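Local coordinates for protein adenylation domain (Streptomyces sp., PDB 5N9W) that is an adenylation domain of the ANL superfamily, built from an AMP-binding enzyme region and a smaller C-terminal domain, at residues Thr252-Thr257 and Pro276-Val281; Arg347-Asp352 and Pro361-Leu366. One frame throughout, in Å; residues are numbered along the deposited sequence.

Contact 1 (Thr252-Thr257 and Pro276-Val281). With ACT (acetate ion), chain C.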
loop_
_atom_site.group_PDB
_atom_site.type_symbol
_atom_site.label_atom_id
_atom_site.label_comp_id
_atom_site.label_asym_id
_atom_site.label_seq_id
_atom_site.Cartn_x
_atom_site.Cartn_y
_atom_site.Cartn_z
ATOM N N THR A 252 3.098 18.819 -0.974
ATOM C CA THR A 252 3.314 18.866 -2.407
ATOM C C THR A 252 3.194 17.463 -3.036
ATOM O O THR A 252 2.889 17.326 -4.222
ATOM C CB THR A 252 4.699 19.478 -2.740
ATOM O OG1 THR A 252 5.739 18.507 -2.568
ATOM C CG2 THR A 252 4.991 20.672 -1.841
ATOM N N VAL A 253 3.445 16.428 -2.240
ATOM C CA VAL A 253 3.338 15.046 -2.705
ATOM C C VAL A 253 2.365 14.299 -1.811
ATOM O O VAL A 253 2.672 13.983 -0.676
ATOM C CB VAL A 253 4.679 14.324 -2.707
ATOM C CG1 VAL A 253 4.583 13.058 -3.509
ATOM C CG2 VAL A 253 5.789 15.230 -3.307
ATOM N N LEU A 254 1.163 14.062 -2.325
ATOM C CA LEU A 254 0.122 13.363 -1.582
ATOM C C LEU A 254 -0.043 11.939 -2.136
ATOM O O LEU A 254 -0.156 11.733 -3.355
ATOM C CB LEU A 254 -1.196 14.136 -1.649
ATOM C CG LEU A 254 -2.442 13.537 -0.995
ATOM C CD1 LEU A 254 -2.206 13.226 0.466
ATOM C CD2 LEU A 254 -3.642 14.463 -1.155
ATOM N N ASN A 255 -0.023 10.971 -1.227
ATOM C CA ASN A 255 -0.213 9.564 -1.547
ATOM C C ASN A 255 -1.560 9.048 -0.987
ATOM O O ASN A 255 -1.815 9.135 0.207
ATOM C CB ASN A 255 0.958 8.736 -0.994
ATOM C CG ASN A 255 2.248 8.970 -1.755
ATOM O OD1 ASN A 255 2.449 8.442 -2.853
ATOM N ND2 ASN A 255 3.135 9.771 -1.179
ATOM N N GLN A 256 -2.428 8.543 -1.856
ATOM C CA GLN A 256 -3.758 8.073 -1.433
ATOM C C GLN A 256 -4.126 6.726 -2.032
ATOM O O GLN A 256 -3.642 6.345 -3.086
ATOM C CB GLN A 256 -4.842 9.082 -1.818
ATOM C CG GLN A 256 -4.735 10.435 -1.139
ATOM C CD GLN A 256 -5.462 10.483 0.183
ATOM O OE1 GLN A 256 -6.593 10.921 0.242
ATOM N NE2 GLN A 256 -4.824 10.016 1.241
ATOM N N THR A 257 -4.992 6.015 -1.326
ATOM C CA THR A 257 -5.782 4.925 -1.877
ATOM C C THR A 257 -7.081 5.560 -2.375
ATOM O O THR A 257 -7.426 6.652 -1.940
ATOM C CB THR A 257 -6.076 3.840 -0.839
ATOM O OG1 THR A 257 -6.914 4.379 0.177
ATOM C CG2 THR A 257 -4.809 3.349 -0.204
ATOM N N PRO A 276 -2.971 24.971 -3.615
ATOM C CA PRO A 276 -2.020 25.480 -4.609
ATOM C C PRO A 276 -0.643 24.805 -4.582
ATOM O O PRO A 276 0.010 24.772 -5.618
ATOM C CB PRO A 276 -1.894 26.963 -4.236
ATOM C CG PRO A 276 -2.390 27.061 -2.836
ATOM C CD PRO A 276 -3.483 26.058 -2.767
ATOM N N GLU A 277 -0.230 24.277 -3.432
ATOM C CA GLU A 277 1.083 23.650 -3.275
ATOM C C GLU A 277 1.190 22.217 -3.798
ATOM O O GLU A 277 2.283 21.702 -4.018
ATOM C CB GLU A 277 1.481 23.652 -1.800
ATOM C CG GLU A 277 1.839 25.025 -1.261
ATOM C CD GLU A 277 2.912 25.700 -2.093
ATOM O OE1 GLU A 277 2.630 26.781 -2.655
ATOM O OE2 GLU A 277 4.037 25.155 -2.196
ATOM N N LEU A 278 0.051 21.567 -3.975
ATOM C CA LEU A 278 0.020 20.132 -4.284
ATOM C C LEU A 278 0.534 19.838 -5.691
ATOM O O LEU A 278 0.007 20.351 -6.661
ATOM C CB LEU A 278 -1.401 19.595 -4.116
ATOM C CG LEU A 278 -1.512 18.106 -3.801
ATOM C CD1 LEU A 278 -0.859 17.817 -2.451
ATOM C CD2 LEU A 278 -2.965 17.649 -3.808
ATOM N N ARG A 279 1.576 19.030 -5.805
ATOM C CA ARG A 279 2.168 18.771 -7.116
ATOM C C ARG A 279 1.748 17.401 -7.682
ATOM O O ARG A 279 1.326 17.299 -8.833
ATOM C CB ARG A 279 3.698 18.894 -7.030
ATOM C CG ARG A 279 4.182 20.351 -6.810
ATOM C CD ARG A 279 5.715 20.538 -6.764
ATOM N NE ARG A 279 6.375 20.119 -7.992
ATOM C CZ ARG A 279 7.215 19.088 -8.063
ATOM N NH1 ARG A 279 7.499 18.381 -6.970
ATOM N NH2 ARG A 279 7.772 18.749 -9.219
ATOM N N TYR A 280 1.822 16.364 -6.845
ATOM C CA TYR A 280 1.444 15.006 -7.220
ATOM C C TYR A 280 0.467 14.405 -6.232
ATOM O O TYR A 280 0.716 14.439 -5.023
ATOM C CB TYR A 280 2.655 14.082 -7.271
ATOM C CG TYR A 280 3.701 14.426 -8.284
ATOM C CD1 TYR A 280 3.474 14.222 -9.633
ATOM C CD2 TYR A 280 4.937 14.929 -7.892
ATOM C CE1 TYR A 280 4.431 14.521 -10.562
ATOM C CE2 TYR A 280 5.893 15.232 -8.813
ATOM C CZ TYR A 280 5.635 15.026 -10.152
ATOM O OH TYR A 280 6.592 15.305 -11.095
ATOM N N VAL A 281 -0.635 13.853 -6.741
ATOM C CA VAL A 281 -1.389 12.854 -5.997
ATOM C C VAL A 281 -1.054 11.511 -6.630
ATOM O O VAL A 281 -1.143 11.358 -7.843
ATOM C CB VAL A 281 -2.886 13.092 -6.014
ATOM C CG1 VAL A 281 -3.539 12.253 -4.952
ATOM C CG2 VAL A 281 -3.179 14.538 -5.757
HETATM C C ACT C . 4.090 19.674 -11.092
HETATM O O ACT C . 2.858 19.867 -11.128
HETATM O OXT ACT C . 4.752 20.333 -10.258
HETATM C CH3 ACT C . 4.749 18.691 -12.004
#
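T252 O is gripped by two backbone donors at once. Y280 N meets T252 O at 3.0 Å, nearly in line with the carbonyl bond, while R279 N reaches T252 O at 2.7 Å from a more bent direction. One step on, L254 N returns a bond to Y280 O at 2.8 Å, so 252-257 and 276-281 enter a parallel ladder with V253 beside Y280 and L254 beside V281.

Apolar groups fill in around this ladder. L278 CD1 sits 3.8 Å from L254 CB; with chi1 at -154° the leucine swings its branch back to that strand, although its CB starts out away from it. On the same side as L254, V281 CG1 lies 4.3 Å from L254 CG, and helix 258-271 packs there through L264 and F261.

Further out, D201 OD1 serves both R279 NH1, in a salt bridge, and T252 OG1, which also bonds R202 N. S196 holds both R279 NH2 and Y280 OH, and R279 NE has a weak bond of 2.8 Å to OXT of an acetate ion, most likely a crystallisation additive.

The two strands and helix 258-271 form a beta-alpha-beta unit. T252 O, just ahead of the first strand, receives both donors where the second begins. The R279 charge is probably offset by D201, whose one carboxylate oxygen joins the two segments.

Contact 2 (Arg347-Asp352 and Pro361-Leu366)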
loop_
_atom_site.group_PDB
_atom_site.type_symbol
_atom_site.label_atom_id
_atom_site.label_comp_id
_atom_site.label_asym_id
_atom_site.label_seq_id
_atom_site.Cartn_x
_atom_site.Cartn_y
_atom_site.Cartn_z
ATOM N N ARG A 347 5.734 -10.131 -18.610
ATOM C CA ARG A 347 4.970 -10.947 -19.528
ATOM C C ARG A 347 3.502 -10.817 -19.117
ATOM O O ARG A 347 3.208 -10.488 -17.967
ATOM C CB ARG A 347 5.412 -12.413 -19.480
ATOM C CG ARG A 347 6.898 -12.680 -19.601
ATOM C CD ARG A 347 7.200 -14.171 -19.533
ATOM N NE ARG A 347 6.579 -14.903 -20.644
ATOM C CZ ARG A 347 5.877 -16.027 -20.515
ATOM N NH1 ARG A 347 5.698 -16.574 -19.325
ATOM N NH2 ARG A 347 5.357 -16.609 -21.580
ATOM N N ILE A 348 2.599 -11.045 -20.063
ATOM C CA ILE A 348 1.173 -11.198 -19.790
ATOM C C ILE A 348 0.839 -12.638 -20.184
ATOM O O ILE A 348 0.844 -12.957 -21.366
ATOM C CB ILE A 348 0.303 -10.185 -20.592
ATOM C CG1 ILE A 348 0.980 -8.815 -20.666
ATOM C CG2 ILE A 348 -1.065 -10.032 -19.984
ATOM C CD1 ILE A 348 0.168 -7.772 -21.417
ATOM N N VAL A 349 0.603 -13.524 -19.216
ATOM C CA VAL A 349 0.538 -14.944 -19.561
ATOM C C VAL A 349 -0.861 -15.554 -19.526
ATOM O O VAL A 349 -1.675 -15.288 -18.641
ATOM C CB VAL A 349 1.475 -15.796 -18.682
ATOM C CG1 VAL A 349 2.770 -15.048 -18.443
ATOM C CG2 VAL A 349 0.824 -16.178 -17.379
ATOM N N THR A 350 -1.117 -16.365 -20.548
ATOM C CA THR A 350 -2.391 -17.040 -20.719
ATOM C C THR A 350 -2.481 -18.201 -19.738
ATOM O O THR A 350 -1.507 -18.540 -19.072
ATOM C CB THR A 350 -2.571 -17.542 -22.162
ATOM O OG1 THR A 350 -1.658 -18.611 -22.412
ATOM C CG2 THR A 350 -2.302 -16.429 -23.165
ATOM N N GLU A 351 -3.649 -18.817 -19.653
ATOM C CA GLU A 351 -3.845 -19.913 -18.717
ATOM C C GLU A 351 -2.884 -21.086 -18.933
ATOM O O GLU A 351 -2.562 -21.797 -17.990
ATOM C CB GLU A 351 -5.285 -20.403 -18.794
ATOM C CG GLU A 351 -5.875 -20.767 -17.450
ATOM C CD GLU A 351 -7.262 -20.177 -17.242
ATOM O OE1 GLU A 351 -7.849 -19.660 -18.224
ATOM O OE2 GLU A 351 -7.760 -20.224 -16.091
ATOM N N ASP A 352 -2.406 -21.288 -20.154
ATOM C CA ASP A 352 -1.515 -22.424 -20.383
ATOM C C ASP A 352 -0.092 -21.976 -20.700
ATOM O O ASP A 352 0.686 -22.704 -21.324
ATOM C CB ASP A 352 -2.058 -23.343 -21.488
ATOM C CG ASP A 352 -2.077 -22.686 -22.860
ATOM O OD1 ASP A 352 -2.812 -21.696 -23.058
ATOM O OD2 ASP A 352 -1.380 -23.195 -23.765
ATOM N N PRO A 361 -6.641 -10.461 -22.212
ATOM C CA PRO A 361 -6.287 -10.562 -20.794
ATOM C C PRO A 361 -5.274 -11.672 -20.499
ATOM O O PRO A 361 -5.134 -12.618 -21.262
ATOM C CB PRO A 361 -7.626 -10.868 -20.129
ATOM C CG PRO A 361 -8.627 -10.242 -21.021
ATOM C CD PRO A 361 -8.099 -10.436 -22.408
ATOM N N GLY A 362 -4.567 -11.538 -19.392
ATOM C CA GLY A 362 -3.532 -12.480 -19.041
ATOM C C GLY A 362 -3.014 -12.114 -17.673
ATOM O O GLY A 362 -3.292 -11.021 -17.180
ATOM N N GLU A 363 -2.285 -13.031 -17.055
ATOM C CA GLU A 363 -1.651 -12.770 -15.782
ATOM C C GLU A 363 -0.377 -11.969 -15.997
ATOM O O GLU A 363 0.470 -12.331 -16.816
ATOM C CB GLU A 363 -1.335 -14.075 -15.051
ATOM C CG GLU A 363 -1.067 -13.879 -13.562
ATOM C CD GLU A 363 -0.543 -15.118 -12.880
ATOM O OE1 GLU A 363 -0.046 -16.023 -13.571
ATOM O OE2 GLU A 363 -0.622 -15.162 -11.642
ATOM N N LEU A 364 -0.244 -10.874 -15.262
ATOM C CA LEU A 364 0.965 -10.075 -15.353
ATOM C C LEU A 364 2.119 -10.747 -14.611
ATOM O O LEU A 364 1.997 -11.108 -13.441
ATOM C CB LEU A 364 0.718 -8.671 -14.800
ATOM C CG LEU A 364 1.907 -7.719 -14.667
ATOM C CD1 LEU A 364 2.568 -7.459 -16.006
ATOM C CD2 LEU A 364 1.429 -6.436 -14.051
ATOM N N TRP A 365 3.235 -10.941 -15.304
ATOM C CA TRP A 365 4.441 -11.440 -14.659
ATOM C C TRP A 365 5.492 -10.328 -14.601
ATOM O O TRP A 365 5.632 -9.568 -15.539
ATOM C CB TRP A 365 4.995 -12.656 -15.395
ATOM C CG TRP A 365 4.209 -13.910 -15.192
ATOM C CD1 TRP A 365 2.941 -14.021 -14.691
ATOM C CD2 TRP A 365 4.637 -15.248 -15.495
ATOM N NE1 TRP A 365 2.555 -15.343 -14.669
ATOM C CE2 TRP A 365 3.579 -16.115 -15.156
ATOM C CE3 TRP A 365 5.809 -15.794 -16.022
ATOM C CZ2 TRP A 365 3.665 -17.495 -15.326
ATOM C CZ3 TRP A 365 5.894 -17.155 -16.185
ATOM C CH2 TRP A 365 4.834 -17.994 -15.839
ATOM N N LEU A 366 6.219 -10.234 -13.492
ATOM C CA LEU A 366 7.177 -9.141 -13.304
ATOM C C LEU A 366 8.570 -9.614 -12.875
ATOM O O LEU A 366 8.736 -10.216 -11.829
ATOM C CB LEU A 366 6.620 -8.137 -12.293
ATOM C CG LEU A 366 5.419 -7.300 -12.751
ATOM C CD1 LEU A 366 4.767 -6.595 -11.584
ATOM C CD2 LEU A 366 5.818 -6.302 -13.840
#
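V349 and W365 meet through their first torsions. Chi1 of V349, -39°, sets CG1 opposite the carbonyl carbon, and W365, with CG likewise beside its backbone N, lays its indole across the valine. V349 CG1 then stands over the face of the five-membered ring of W365, 3.5 Å from its centroid and 11° off the normal, a CH-pi contact, while CG2 reaches toward the NE1 side.

R347 runs alongside W365 on the same side of the sheet. Its chain bends to bring the guanidinium to the six-membered ring, where R347 NH1 comes to 3.2 Å from W365 CZ3. The two planes stand 76° apart, with CZ3 at the guanidinium edge, so this is not a flat stack.

E363 OE1 lies in the plane of the indole and accepts its N-H, which fixes the rotation of the ring: W365 NE1 donates to E363 OE1 at 2.9 Å in a nearly straight bond, though it reaches that oxygen from above the carboxylate plane. E363 stretches out to this bond from two residues back along the same strand.

The backbones pair as an antiparallel ladder. R347 and W365 form one hydrogen-bonded pair, including W365 N to R347 O at 2.7 Å; V349 and E363 form the next, with V349 N to E363 O also at 2.7 Å. Between them I348 and L364 are a non-hydrogen-bonded pair. I348 CG2 packs on G362 CA at 3.6 Å, where the glycine offers bare backbone.

H403 of strand 401-410 stacks on W365, and D355 makes a salt bridge with R347 NH2. A carboxylate on the indole N-H should make the ring system more electron-rich, which would favour the neighbouring arginine, while V349 covers one face of the indole with methyl groups.

Followed from the N terminus, the chain first reaches strand 253-256, runs through helix 258-271 and returns at strand 280-283, where contact 1 closes a beta-alpha-beta crossover, with 18 residues between segments 252-257 and 276-281. Only later does contact 2 open: strand 345-349 turns back through twelve residues, without helix or strand, to pair with strand 362-367. The two loops follow in series, neither nesting nor crossing. The centres of contact 1 and contact 2 lie about 32 Å apart, and the nearest atoms of contact 1 and contact 2 about 18 Å, so they do not touch. Both nevertheless belong to one mixed sheet, contact 1 in its parallel portion and contact 2 in its antiparallel portion, connected through strands 306-309, 321-324, 335-340, 416-421 and 401-410.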